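Long-range contacts in particle-associated lyase (Acinetobacter bacteriophage AP22, PDB 4Y9V), which binds the capsular saccharide of Acinetobacter baumannii and, as a phage tailspike lyase, probably degrades it: residues S403-I409 and G435-Q441; C348-A353 and D366-R370. All blocks are in the same frame, centred on the assembly; numbering follows the deposited sequence.

How the interactions relate
Both contacts join parallel strands on successive turns of a right-handed beta-helix, the fold of the pectin lyase-like family, but on different faces of it. Interaction 2 comes first along the chain and closes before interaction 1 opens; their centres lie about 17 Å apart and their nearest atoms about 6 Å, without touching. Trp402, just ahead of 403-409, links them: it makes a cation-pi contact with Arg370 of interaction 2 and meets the His406 ring of interaction 1 edge-to-face. Interaction 2 faces a second subunit, whereas no other chain touches interaction 1. Neither contact lines the saccharide pocket: the Tyr352 side chain is about 13 Å from a bound 2-acetamido-2-deoxy-mannuronic acid.

Interaction 1 (S403-I409 and G435-Q441); sequences SLVHGII and GIVTIRQ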
loop_
_atom_site.group_PDB
_atom_site.type_symbol
_atom_site.label_atom_id
_atom_site.label_comp_id
_atom_site.label_asym_id
_atom_site.label_seq_id
_atom_site.Cartn_x
_atom_site.Cartn_y
_atom_site.Cartn_z
ATOM N N SER A 403 -16.485 -14.838 15.582
ATOM C CA SER A 403 -15.779 -15.192 14.374
ATOM C C SER A 403 -14.528 -14.317 14.195
ATOM O O SER A 403 -14.298 -13.358 14.912
ATOM C CB SER A 403 -16.707 -15.027 13.188
ATOM O OG SER A 403 -17.698 -16.044 13.140
ATOM N N LEU A 404 -13.719 -14.685 13.199
ATOM C CA LEU A 404 -12.510 -13.909 12.918
ATOM C C LEU A 404 -12.844 -12.405 12.789
ATOM O O LEU A 404 -12.159 -11.553 13.371
ATOM C CB LEU A 404 -11.845 -14.416 11.642
ATOM C CG LEU A 404 -10.481 -13.760 11.352
ATOM C CD1 LEU A 404 -9.419 -14.352 12.213
ATOM C CD2 LEU A 404 -10.136 -13.922 9.855
ATOM N N VAL A 405 -13.860 -12.140 11.991
ATOM C CA VAL A 405 -14.407 -10.813 11.720
ATOM C C VAL A 405 -15.886 -10.910 12.098
ATOM O O VAL A 405 -16.594 -11.739 11.554
ATOM C CB VAL A 405 -14.260 -10.474 10.226
ATOM C CG1 VAL A 405 -14.823 -9.084 9.961
ATOM C CG2 VAL A 405 -12.816 -10.614 9.757
ATOM N N HIS A 406 -16.319 -10.072 13.061
ATOM C CA HIS A 406 -17.644 -10.237 13.608
ATOM C C HIS A 406 -18.299 -8.868 13.768
ATOM O O HIS A 406 -17.673 -7.955 14.299
ATOM C CB HIS A 406 -17.579 -10.961 14.972
ATOM C CG HIS A 406 -18.817 -11.686 15.355
ATOM N ND1 HIS A 406 -18.813 -13.055 15.466
ATOM C CD2 HIS A 406 -20.075 -11.239 15.629
ATOM C CE1 HIS A 406 -20.032 -13.402 15.800
ATOM N NE2 HIS A 406 -20.819 -12.344 15.927
ATOM N N GLY A 407 -19.527 -8.780 13.305
ATOM C CA GLY A 407 -20.302 -7.559 13.472
ATOM C C GLY A 407 -21.631 -7.842 14.126
ATOM O O GLY A 407 -22.262 -8.867 13.856
ATOM N N ILE A 408 -22.055 -6.906 14.968
ATOM C CA ILE A 408 -23.354 -6.957 15.622
ATOM C C ILE A 408 -24.071 -5.650 15.315
ATOM O O ILE A 408 -23.607 -4.573 15.600
ATOM C CB ILE A 408 -23.226 -7.102 17.149
ATOM C CG1 ILE A 408 -22.387 -8.321 17.528
ATOM C CG2 ILE A 408 -24.609 -7.084 17.769
ATOM C CD1 ILE A 408 -22.997 -9.657 17.232
ATOM N N ILE A 409 -25.250 -5.797 14.673
ATOM C CA ILE A 409 -26.059 -4.646 14.286
ATOM C C ILE A 409 -27.113 -4.436 15.348
ATOM O O ILE A 409 -28.092 -5.192 15.447
ATOM C CB ILE A 409 -26.670 -4.860 12.893
ATOM C CG1 ILE A 409 -25.560 -5.022 11.847
ATOM C CG2 ILE A 409 -27.579 -3.712 12.533
ATOM C CD1 ILE A 409 -26.053 -5.480 10.485
ATOM N N GLY A 435 -16.005 -19.538 12.481
ATOM C CA GLY A 435 -16.424 -18.732 11.359
ATOM C C GLY A 435 -15.373 -17.675 11.011
ATOM O O GLY A 435 -14.665 -17.184 11.871
ATOM N N ILE A 436 -15.341 -17.320 9.709
ATOM C CA ILE A 436 -14.473 -16.223 9.256
ATOM C C ILE A 436 -15.181 -14.895 9.342
ATOM O O ILE A 436 -14.733 -14.017 10.083
ATOM C CB ILE A 436 -13.853 -16.525 7.866
ATOM C CG1 ILE A 436 -13.090 -17.856 7.859
ATOM C CG2 ILE A 436 -12.961 -15.369 7.447
ATOM C CD1 ILE A 436 -12.069 -18.022 8.966
ATOM N N VAL A 437 -16.281 -14.703 8.597
ATOM C CA VAL A 437 -17.086 -13.481 8.696
ATOM C C VAL A 437 -18.478 -13.858 9.154
ATOM O O VAL A 437 -19.156 -14.656 8.513
ATOM C CB VAL A 437 -17.182 -12.723 7.349
ATOM C CG1 VAL A 437 -18.066 -11.492 7.489
ATOM C CG2 VAL A 437 -15.807 -12.326 6.830
ATOM N N THR A 438 -18.896 -13.254 10.272
ATOM C CA THR A 438 -20.267 -13.384 10.760
ATOM C C THR A 438 -20.816 -11.983 11.071
ATOM O O THR A 438 -20.169 -11.224 11.786
ATOM C CB THR A 438 -20.349 -14.246 12.020
ATOM O OG1 THR A 438 -19.872 -15.551 11.695
ATOM C CG2 THR A 438 -21.767 -14.325 12.572
ATOM N N ILE A 439 -21.994 -11.683 10.547
ATOM C CA ILE A 439 -22.751 -10.480 10.905
ATOM C C ILE A 439 -24.080 -10.984 11.512
ATOM O O ILE A 439 -24.780 -11.765 10.859
ATOM C CB ILE A 439 -23.024 -9.584 9.705
ATOM C CG1 ILE A 439 -21.730 -9.185 8.946
ATOM C CG2 ILE A 439 -23.878 -8.376 10.140
ATOM C CD1 ILE A 439 -20.819 -8.263 9.756
ATOM N N ARG A 440 -24.416 -10.507 12.715
ATOM C CA ARG A 440 -25.687 -10.791 13.329
ATOM C C ARG A 440 -26.432 -9.502 13.640
ATOM O O ARG A 440 -25.826 -8.514 14.043
ATOM C CB ARG A 440 -25.561 -11.572 14.636
ATOM C CG ARG A 440 -24.819 -12.907 14.533
ATOM C CD ARG A 440 -25.503 -13.946 13.697
ATOM N NE ARG A 440 -26.801 -14.423 14.202
ATOM C CZ ARG A 440 -26.928 -15.430 15.055
ATOM N NH1 ARG A 440 -25.902 -16.004 15.633
ATOM N NH2 ARG A 440 -28.172 -15.881 15.326
ATOM N N GLN A 441 -27.743 -9.534 13.484
ATOM C CA GLN A 441 -28.618 -8.515 14.068
ATOM C C GLN A 441 -28.824 -8.833 15.531
ATOM O O GLN A 441 -29.132 -9.970 15.896
ATOM C CB GLN A 441 -29.930 -8.426 13.295
ATOM C CG GLN A 441 -30.900 -7.414 13.878
ATOM C CD GLN A 441 -32.125 -7.213 12.995
ATOM O OE1 GLN A 441 -32.073 -7.462 11.786
ATOM N NE2 GLN A 441 -33.199 -6.737 13.600
#
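Ser403 and Thr438 meet hydroxyl to hydroxyl, OG to OG1 at 2.7 Å, at the start of a parallel pairing of strand 405-409 with the strand in 435-441. In Thr438, chi1 of -61° sets OG1 beside the backbone N, facing Ser403 OG, and CG2, anti to that N, runs alongside the His406 ring, 3.8 Å from its CE1. Thr438 CB sits over that ring's face in a CH-pi contact, 4.1 Å from the His406 centroid, and Thr438 O lies above the plane toward the rim. The rotation of the imidazole is fixed from its edge: Ser403 N donates to His406 ND1 at 2.9 Å, almost in the ring plane. On the same side of the sheet as His406 and Thr438, Ile408 CD1 reaches Arg440 CB at 4.1 Å, while the arginine chain, bent at chi2 and chi3, carries its guanidinium away to the carbonyls of Glu475 and Asp476.

On the other face, Val405, Ile409, Val437 and Ile439 turn inward. In the conformer given for Ile439, its CG2 packs against Ile409 CD1 at 3.6 Å and its CD1 lies over Gly407, consistent with room left by the missing side chain there. At the corner before the strands, Leu404 and Ile436 run side by side. Backbone bonds alternate along the pair, Gly407 accepting from Arg440 N (2.9 Å) and donating to Thr438 O.

Parallel strands of successive coils thus pair in one sheet of the beta-helix. Strand 376-378 flanks 405-409 and strand 470-476 flanks 435-441, where His470 bonds Thr438 OG1 and Trp473 packs on Thr438 and Arg440. Across the interior, strand 453-458 meets Ile409 and Val437, and strand 424-427 meets Leu404 and Ile436.

Interaction 2 (C348-A353 and D366-R370); sequences CTTNYA and DIYER
Cys348 O takes the N-H of Asp366 at 2.9 Å, opening a short parallel pairing of strands 349-351 and 366-368. In the conformers given for Asp366 and Tyr368, Thr349 OG1 donates to a water that in turn donates to Asp366 OD1, and its methyl CG2 touches the edge of the Tyr368 ring at CE2, 3.6 Å away. Thr350 bonds through its backbone to both Asp366 O and Tyr368 N; its OG1, anti to the backbone N (chi1 179°), donates to Tyr352 O at 2.7 Å and also partners Ala334 N. Asn351 sends its amide away to His326 and Ser327. Tyr352 N closes the pairing on Tyr368 O at 2.8 Å. The extended Arg370 chain runs along one Tyr352 ring face, CD 3.7 Å from the centroid; Tyr352 OH stands 3.3 Å above the guanidinium plane, near its centre, too poorly angled toward NE for a hydrogen bond. Arg370 NE is held by Gln373 O.

The pair is one step of the beta-helix, between strands 323-327 and 391-394. Along its Thr349-Asp366-Tyr368 face packs a second subunit, whose Arg342 forms a salt bridge with Asp366, again in the given conformer, and whose Tyr192 lies on Thr349 and Tyr368.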
loop_
_atom_site.group_PDB
_atom_site.type_symbol
_atom_site.label_atom_id
_atom_site.label_comp_id
_atom_site.label_asym_id
_atom_site.label_seq_id
_atom_site.Cartn_x
_atom_site.Cartn_y
_atom_site.Cartn_z
ATOM N N CYS A 348 0.391 -2.136 9.883
ATOM C CA CYS A 348 0.438 -2.006 11.337
ATOM C C CYS A 348 0.304 -3.374 11.990
ATOM O O CYS A 348 -0.139 -4.342 11.367
ATOM C CB CYS A 348 -0.677 -1.094 11.841
ATOM S SG CYS A 348 -0.559 0.630 11.300
ATOM N N THR A 349 0.668 -3.426 13.262
ATOM C CA THR A 349 0.474 -4.600 14.092
ATOM C C THR A 349 -0.411 -4.189 15.270
ATOM O O THR A 349 -0.188 -3.131 15.871
ATOM C CB THR A 349 1.820 -5.133 14.593
ATOM O OG1 THR A 349 2.547 -5.596 13.438
ATOM C CG2 THR A 349 1.655 -6.299 15.557
ATOM N N THR A 350 -1.379 -5.050 15.599
ATOM C CA THR A 350 -2.279 -4.790 16.724
ATOM C C THR A 350 -2.728 -6.115 17.293
ATOM O O THR A 350 -2.879 -7.111 16.586
ATOM C CB THR A 350 -3.486 -3.938 16.277
ATOM O OG1 THR A 350 -4.359 -3.735 17.399
ATOM C CG2 THR A 350 -4.228 -4.488 15.096
ATOM N N ASN A 351 -3.004 -6.116 18.602
ATOM C CA ASN A 351 -3.861 -7.153 19.200
ATOM C C ASN A 351 -5.300 -6.642 19.110
ATOM O O ASN A 351 -5.617 -5.594 19.684
ATOM C CB ASN A 351 -3.483 -7.491 20.635
ATOM C CG ASN A 351 -3.502 -6.328 21.608
ATOM O OD1 ASN A 351 -2.748 -5.364 21.434
ATOM N ND2 ASN A 351 -4.321 -6.410 22.621
ATOM N N TYR A 352 -6.120 -7.376 18.354
ATOM C CA TYR A 352 -7.531 -7.067 18.136
ATOM C C TYR A 352 -7.670 -5.771 17.326
ATOM O O TYR A 352 -6.717 -5.070 17.032
ATOM C CB TYR A 352 -8.319 -7.063 19.450
ATOM C CG TYR A 352 -9.805 -7.296 19.413
ATOM C CD1 TYR A 352 -10.348 -8.408 18.773
ATOM C CD2 TYR A 352 -10.687 -6.473 20.100
ATOM C CE1 TYR A 352 -11.717 -8.685 18.794
ATOM C CE2 TYR A 352 -12.031 -6.757 20.173
ATOM C CZ TYR A 352 -12.547 -7.856 19.535
ATOM O OH TYR A 352 -13.893 -8.123 19.667
ATOM N N ALA A 353 -8.908 -5.453 16.953
ATOM C CA ALA A 353 -9.147 -4.291 16.090
ATOM C C ALA A 353 -10.619 -3.929 16.164
ATOM O O ALA A 353 -11.467 -4.818 16.064
ATOM C CB ALA A 353 -8.769 -4.611 14.646
ATOM N N ASP A 366 -0.740 -7.117 10.722
ATOM C CA ASP A 366 -0.638 -8.294 11.570
ATOM C C ASP A 366 -1.634 -8.090 12.707
ATOM O O ASP A 366 -1.462 -7.149 13.490
ATOM C CB ASP A 366 0.772 -8.450 12.156
ATOM C CG ASP A 366 1.801 -8.978 11.192
ATOM O OD1 ASP A 366 2.971 -9.030 11.591
ATOM O OD2 ASP A 366 1.387 -9.380 10.086
ATOM N N ILE A 367 -2.663 -8.934 12.761
ATOM C CA ILE A 367 -3.750 -8.758 13.717
ATOM C C ILE A 367 -3.847 -10.016 14.573
ATOM O O ILE A 367 -4.162 -11.097 14.088
ATOM C CB ILE A 367 -5.101 -8.466 13.040
ATOM C CG1 ILE A 367 -4.990 -7.283 12.057
ATOM C CG2 ILE A 367 -6.158 -8.215 14.114
ATOM C CD1 ILE A 367 -6.225 -7.016 11.265
ATOM N N TYR A 368 -3.562 -9.837 15.875
ATOM C CA TYR A 368 -3.636 -10.920 16.835
ATOM C C TYR A 368 -5.047 -11.047 17.419
ATOM O O TYR A 368 -5.692 -10.064 17.775
ATOM C CB TYR A 368 -2.651 -10.742 17.996
ATOM C CG TYR A 368 -1.212 -10.776 17.557
ATOM C CD1 TYR A 368 -0.495 -11.929 17.348
ATOM C CD2 TYR A 368 -0.581 -9.572 17.368
ATOM C CE1 TYR A 368 0.853 -11.924 16.926
ATOM C CE2 TYR A 368 0.727 -9.516 16.961
ATOM C CZ TYR A 368 1.421 -10.687 16.737
ATOM O OH TYR A 368 2.745 -10.619 16.355
ATOM N N GLU A 369 -5.490 -12.280 17.574
ATOM C CA GLU A 369 -6.780 -12.548 18.167
ATOM C C GLU A 369 -6.791 -12.105 19.620
ATOM O O GLU A 369 -5.817 -12.333 20.355
ATOM C CB GLU A 369 -7.052 -14.058 18.088
ATOM C CG GLU A 369 -8.503 -14.401 18.381
ATOM C CD GLU A 369 -8.831 -15.875 18.477
ATOM O OE1 GLU A 369 -7.919 -16.705 18.613
ATOM O OE2 GLU A 369 -10.046 -16.146 18.481
ATOM N N ARG A 370 -7.898 -11.527 20.084
ATOM C CA ARG A 370 -8.054 -11.265 21.515
ATOM C C ARG A 370 -8.277 -12.580 22.270
ATOM O O ARG A 370 -8.717 -13.604 21.706
ATOM C CB ARG A 370 -9.190 -10.281 21.797
ATOM C CG ARG A 370 -10.604 -10.812 21.498
ATOM C CD ARG A 370 -11.663 -9.994 22.179
ATOM N NE ARG A 370 -12.966 -10.595 21.895
ATOM C CZ ARG A 370 -14.128 -10.160 22.366
ATOM N NH1 ARG A 370 -14.165 -9.115 23.186
ATOM N NH2 ARG A 370 -15.244 -10.750 22.016
HETATM O O HOH W 1 4.142 -7.707 13.813
#